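Cytochrome c, putative (Geobacter sulfurreducens, PDB 2CZS) carries two covalently attached c-type hemes and probably transfers electrons between redox partners. Local coordinates at residues 33-38 with 60-65. Sequence-based numbering, arbitrary orientation.
Sequences LDRQCV and DGPMRC. With NA (sodium ion), chain E; HEM (protoporphyrin IX containing Fe), chain G; SO4 (sulfate ion), chain D.
The two CXXCH heme-attachment motifs of this diheme c-type cytochrome meet here through their first cysteines, Cys37 and Cys65, each thioether-linked to its own heme. Cys37 SG lies 3.7 Å from Cys65 SG, an apolar contact between two buried sulfurs; Cys65 SG is bonded to HEM CAB, and Cys37 CB also approaches the methyl carbon CMB of that heme at 4.0 Å. One turn back, Asp34 reaches toward the start of helix 65-68. Its CG stands beside the backbone N (chi1 -69°), which brings the carboxylate to the 64-65 backbone. Asp34 OD1 comes within 3.2 Å of Cys65 N at an angle too poor for a hydrogen bond, and is instead hydrogen-bonded to Leu66 N. The other oxygen, Asp34 OD2, binds a sodium ion at 2.9 Å, so both carboxylate oxygens are engaged. Between the two backbones, a water donates to both Asp34 O and Met63 O, bridging the helix and the loop. Toward solvent, the CG-CD corner of Pro62 lies over one face of the Arg35 guanidinium, toward its rim, with Arg35 NH1 3.6 Å from Pro62 CD; Arg35 CG, at the base of a chain extended as far as NE, also touches the ring. On the heme side, Met63 SD sits 3.4 Å from the meso carbon CHC, its side chain also touching the axial ligand His54. Arg64, the centre of an inverse gamma turn, sends its bent chain outward to a weak hydrogen bond from NH1 to a sulfate and a cation-pi contact with Phe67. The contact thus joins the C-terminal part of helix 30-37 to the loop entering helix 65-68, while Leu33 and Gln36 pack against helix 18-25.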
ATOM      1  N   LEU A  33       3.733   4.679   5.979  1.00 22.58           N
ATOM      2  CA  LEU A  33       3.477   4.572   4.551  1.00 21.70           C
ATOM      3  C   LEU A  33       2.123   3.972   4.245  1.00 20.38           C
ATOM      4  O   LEU A  33       1.394   4.483   3.377  1.00 20.97           O
ATOM      5  CB  LEU A  33       4.606   3.813   3.863  1.00 21.19           C
ATOM      6  CG  LEU A  33       5.946   4.540   3.959  1.00 22.26           C
ATOM      7  CD1 LEU A  33       7.058   3.663   3.412  1.00 24.66           C
ATOM      8  CD2 LEU A  33       5.931   5.883   3.240  1.00 25.49           C
ATOM      9  N   ASP A  34       1.737   2.911   4.951  1.00 19.19           N
ATOM     10  CA  ASP A  34       0.459   2.281   4.747  1.00 20.10           C
ATOM     11  C   ASP A  34      -0.698   3.289   4.886  1.00 21.50           C
ATOM     12  O   ASP A  34      -1.683   3.207   4.170  1.00 20.73           O
ATOM     13  CB  ASP A  34       0.221   1.188   5.779  1.00 19.00           C
ATOM     14  CG  ASP A  34       1.094  -0.019   5.623  1.00 18.81           C
ATOM     15  OD1 ASP A  34       1.478  -0.392   4.504  1.00 19.38           O
ATOM     16  OD2 ASP A  34       1.328  -0.667   6.656  1.00 19.90           O
ATOM     17  N   ARG A  35      -0.579   4.232   5.827  1.00 22.60           N
ATOM     18  CA  ARG A  35      -1.647   5.203   6.060  1.00 24.63           C
ATOM     19  C   ARG A  35      -1.824   6.053   4.815  1.00 24.13           C
ATOM     20  O   ARG A  35      -2.951   6.432   4.502  1.00 26.55           O
ATOM     21  CB  ARG A  35      -1.339   6.110   7.272  1.00 24.84           C
ATOM     22  CG  ARG A  35      -0.766   5.390   8.503  1.00 27.59           C
ATOM     23  CD  ARG A  35      -0.233   6.335   9.631  1.00 29.09           C
ATOM     24  NE  ARG A  35       0.097   5.611  10.878  1.00 26.69           N
ATOM     25  CZ  ARG A  35      -0.838   5.046  11.635  0.50 22.58           C
ATOM     26  NH1 ARG A  35      -2.101   5.138  11.256  0.50 23.76           N
ATOM     27  NH2 ARG A  35      -0.534   4.392  12.742  0.50 21.65           N
ATOM     28  N   GLN A  36      -0.717   6.368   4.113  1.00 24.21           N
ATOM     29  CA  GLN A  36      -0.781   7.180   2.889  1.00 23.29           C
ATOM     30  C   GLN A  36      -1.398   6.454   1.695  1.00 22.88           C
ATOM     31  O   GLN A  36      -1.957   7.091   0.804  1.00 22.75           O
ATOM     32  CB  GLN A  36       0.593   7.769   2.518  1.00 24.03           C
ATOM     33  CG  GLN A  36       1.158   8.745   3.574  1.00 27.72           C
ATOM     34  CD  GLN A  36       2.668   8.910   3.511  1.00 33.41           C
ATOM     35  OE1 GLN A  36       3.244   9.112   2.454  1.00 36.15           O
ATOM     36  NE2 GLN A  36       3.311   8.853   4.667  1.00 33.25           N
ATOM     37  N   CYS A  37      -1.369   5.124   1.683  1.00 22.10           N
ATOM     38  CA  CYS A  37      -1.983   4.367   0.558  1.00 20.92           C
ATOM     39  C   CYS A  37      -3.503   4.577   0.387  1.00 22.23           C
ATOM     40  O   CYS A  37      -3.997   4.467  -0.733  1.00 21.64           O
ATOM     41  CB  CYS A  37      -1.718   2.868   0.651  1.00 20.26           C
ATOM     42  SG  CYS A  37      -0.053   2.404   1.134  1.00 18.23           S
ATOM     43  N   VAL A  38      -4.182   4.803   1.514  1.00 23.24           N
ATOM     44  CA  VAL A  38      -5.657   4.955   1.635  1.00 24.71           C
ATOM     45  C   VAL A  38      -6.160   6.151   0.867  1.00 25.87           C
ATOM     46  O   VAL A  38      -7.341   6.211   0.494  1.00 26.72           O
ATOM     47  CB  VAL A  38      -6.103   5.119   3.135  1.00 25.06           C
ATOM     48  CG1 VAL A  38      -7.595   4.742   3.312  1.00 24.76           C
ATOM     49  CG2 VAL A  38      -5.268   4.251   4.053  1.00 25.07           C
ATOM     50  N   ASP A  60      -7.656  -1.531  14.981  1.00 40.49           N
ATOM     51  CA  ASP A  60      -6.443  -0.882  15.485  1.00 40.46           C
ATOM     52  C   ASP A  60      -5.391  -0.721  14.396  1.00 39.44           C
ATOM     53  O   ASP A  60      -4.843  -1.712  13.898  1.00 39.78           O
ATOM     54  CB  ASP A  60      -5.825  -1.710  16.612  1.00 41.09           C
ATOM     55  CG  ASP A  60      -6.691  -1.756  17.838  1.00 42.94           C
ATOM     56  OD1 ASP A  60      -6.436  -0.951  18.765  1.00 45.70           O
ATOM     57  OD2 ASP A  60      -7.632  -2.580  17.872  1.00 45.33           O
ATOM     58  N   GLY A  61      -5.098   0.530  14.059  1.00 37.81           N
ATOM     59  CA  GLY A  61      -4.068   0.871  13.089  1.00 35.25           C
ATOM     60  C   GLY A  61      -4.526   0.633  11.664  1.00 32.19           C
ATOM     61  O   GLY A  61      -5.602   0.090  11.446  1.00 33.00           O
ATOM     62  N   PRO A  62      -3.707   1.054  10.687  1.00 30.87           N
ATOM     63  CA  PRO A  62      -4.074   0.959   9.282  1.00 28.67           C
ATOM     64  C   PRO A  62      -4.022  -0.486   8.756  1.00 27.14           C
ATOM     65  O   PRO A  62      -3.337  -1.343   9.328  1.00 27.37           O
ATOM     66  CB  PRO A  62      -3.005   1.804   8.590  1.00 28.78           C
ATOM     67  CG  PRO A  62      -1.818   1.685   9.474  1.00 29.49           C
ATOM     68  CD  PRO A  62      -2.357   1.610  10.873  1.00 30.44           C
ATOM     69  N   MET A  63      -4.757  -0.742   7.675  1.00 25.28           N
ATOM     70  CA  MET A  63      -4.562  -1.991   6.916  1.00 23.26           C
ATOM     71  C   MET A  63      -3.100  -2.065   6.477  1.00 21.59           C
ATOM     72  O   MET A  63      -2.551  -1.092   5.932  1.00 21.16           O
ATOM     73  CB  MET A  63      -5.474  -2.059   5.718  1.00 23.25           C
ATOM     74  CG  MET A  63      -5.723  -3.482   5.229  1.00 25.18           C
ATOM     75  SD  MET A  63      -6.477  -3.493   3.607  1.00 32.39           S
ATOM     76  CE  MET A  63      -8.087  -2.755   3.948  1.00 32.90           C
ATOM     77  N   ARG A  64      -2.476  -3.213   6.712  1.00 20.15           N
ATOM     78  CA  ARG A  64      -1.015  -3.300   6.584  1.00 20.72           C
ATOM     79  C   ARG A  64      -0.646  -3.614   5.115  1.00 20.49           C
ATOM     80  O   ARG A  64      -0.251  -4.749   4.790  1.00 20.35           O
ATOM     81  CB  ARG A  64      -0.415  -4.348   7.546  1.00 23.07           C
ATOM     82  CG  ARG A  64      -0.490  -4.012   9.029  1.00 24.56           C
ATOM     83  CD  ARG A  64       0.216  -5.089   9.855  1.00 29.58           C
ATOM     84  NE  ARG A  64       1.643  -5.193   9.553  1.00 32.34           N
ATOM     85  CZ  ARG A  64       2.407  -6.258   9.824  1.00 33.02           C
ATOM     86  NH1 ARG A  64       1.891  -7.345  10.393  1.00 35.13           N
ATOM     87  NH2 ARG A  64       3.696  -6.247   9.510  1.00 33.76           N
ATOM     88  N   CYS A  65      -0.760  -2.605   4.252  1.00 19.22           N
ATOM     89  CA  CYS A  65      -0.587  -2.864   2.810  1.00 18.41           C
ATOM     90  C   CYS A  65       0.740  -3.545   2.517  1.00 18.40           C
ATOM     91  O   CYS A  65       0.812  -4.527   1.745  1.00 19.08           O
ATOM     92  CB  CYS A  65      -0.625  -1.572   2.012  1.00 19.57           C
ATOM     93  SG  CYS A  65      -2.005  -0.486   2.370  1.00 19.81           S
TER
HETATM   94 NA    NA E 302       2.975  -3.067   6.920  1.00 22.83          NA
HETATM   95  CHA HEM G 501      -5.410  -7.282  -4.163  1.00 22.75           C
HETATM   96  CHB HEM G 501      -3.863  -2.988  -2.661  1.00 19.99           C
HETATM   97  CHC HEM G 501      -3.781  -4.514   1.870  1.00 20.84           C
HETATM   98  CHD HEM G 501      -3.500  -8.996  -0.025  1.00 22.02           C
HETATM   99  C1A HEM G 501      -5.097  -5.951  -4.170  1.00 20.97           C
HETATM  100  C2A HEM G 501      -5.245  -5.010  -5.258  1.00 23.26           C
HETATM  101  C3A HEM G 501      -4.828  -3.817  -4.817  1.00 21.76           C
HETATM  102  C4A HEM G 501      -4.391  -3.983  -3.448  1.00 19.61           C
HETATM  103  CMA HEM G 501      -4.775  -2.493  -5.603  1.00 21.64           C
HETATM  104  CAA HEM G 501      -5.812  -5.373  -6.662  1.00 23.56           C
HETATM  105  CBA HEM G 501      -4.720  -6.028  -7.500  1.00 30.36           C
HETATM  106  CGA HEM G 501      -5.136  -6.149  -8.957  1.00 35.74           C
HETATM  107  O1A HEM G 501      -5.718  -5.177  -9.521  1.00 38.52           O
HETATM  108  O2A HEM G 501      -4.876  -7.227  -9.571  1.00 39.64           O
HETATM  109  C1B HEM G 501      -3.754  -2.968  -1.309  1.00 17.35           C
HETATM  110  C2B HEM G 501      -3.559  -1.790  -0.477  1.00 20.62           C
HETATM  111  C3B HEM G 501      -3.555  -2.242   0.789  1.00 20.17           C
HETATM  112  C4B HEM G 501      -3.750  -3.666   0.797  1.00 20.06           C
HETATM  113  CMB HEM G 501      -3.353  -0.342  -0.985  1.00 19.28           C
HETATM  114  CAB HEM G 501      -3.451  -1.414   2.099  1.00 19.47           C
HETATM  115  CBB HEM G 501      -4.529  -0.572   2.253  1.00 21.05           C
HETATM  116  C1C HEM G 501      -3.618  -5.880   1.779  1.00 21.72           C
HETATM  117  C2C HEM G 501      -3.320  -6.801   2.843  1.00 20.87           C
HETATM  118  C3C HEM G 501      -3.227  -8.027   2.334  1.00 22.43           C
HETATM  119  C4C HEM G 501      -3.472  -7.945   0.889  1.00 20.22           C
HETATM  120  CMC HEM G 501      -3.107  -6.336   4.305  1.00 18.23           C
HETATM  121  CAC HEM G 501      -2.930  -9.344   3.073  1.00 25.54           C
HETATM  122  CBC HEM G 501      -3.496  -9.609   4.263  1.00 23.22           C
HETATM  123  C1D HEM G 501      -4.015  -8.972  -1.305  1.00 20.27           C
HETATM  124  C2D HEM G 501      -4.248 -10.137  -2.153  1.00 21.05           C
HETATM  125  C3D HEM G 501      -4.858  -9.617  -3.437  1.00 23.13           C
HETATM  126  C4D HEM G 501      -4.938  -8.190  -3.260  1.00 19.83           C
HETATM  127  CMD HEM G 501      -3.944 -11.621  -1.844  1.00 25.39           C
HETATM  128  CAD HEM G 501      -5.257 -10.443  -4.678  1.00 25.21           C
HETATM  129  CBD HEM G 501      -3.944 -10.798  -5.386  1.00 33.17           C
HETATM  130  CGD HEM G 501      -3.295  -9.566  -5.970  1.00 34.74           C
HETATM  131  O1D HEM G 501      -3.890  -8.986  -6.923  1.00 38.33           O
HETATM  132  O2D HEM G 501      -2.198  -9.164  -5.476  1.00 31.89           O
HETATM  133  NA  HEM G 501      -4.576  -5.275  -3.086  1.00 20.63           N
HETATM  134  NB  HEM G 501      -3.903  -4.077  -0.510  1.00 19.85           N
HETATM  135  NC  HEM G 501      -3.716  -6.630   0.606  1.00 19.17           N
HETATM  136  ND  HEM G 501      -4.429  -7.859  -1.991  1.00 21.15           N
HETATM  137 FE   HEM G 501      -4.170  -5.964  -1.198  1.00 20.48          FE
HETATM  138  S   SO4 D 203       4.686 -10.225  11.797  0.75 41.43           S
HETATM  139  O1  SO4 D 203       5.357  -9.789  13.024  0.75 39.70           O
HETATM  140  O2  SO4 D 203       4.963 -11.648  11.627  0.75 39.64           O
HETATM  141  O3  SO4 D 203       3.243  -9.966  11.914  0.75 40.98           O
HETATM  142  O4  SO4 D 203       5.195  -9.490  10.637  0.75 41.78           O
HETATM  143  O   HOH W   1      -3.561   1.369   5.124  1.00 23.74           O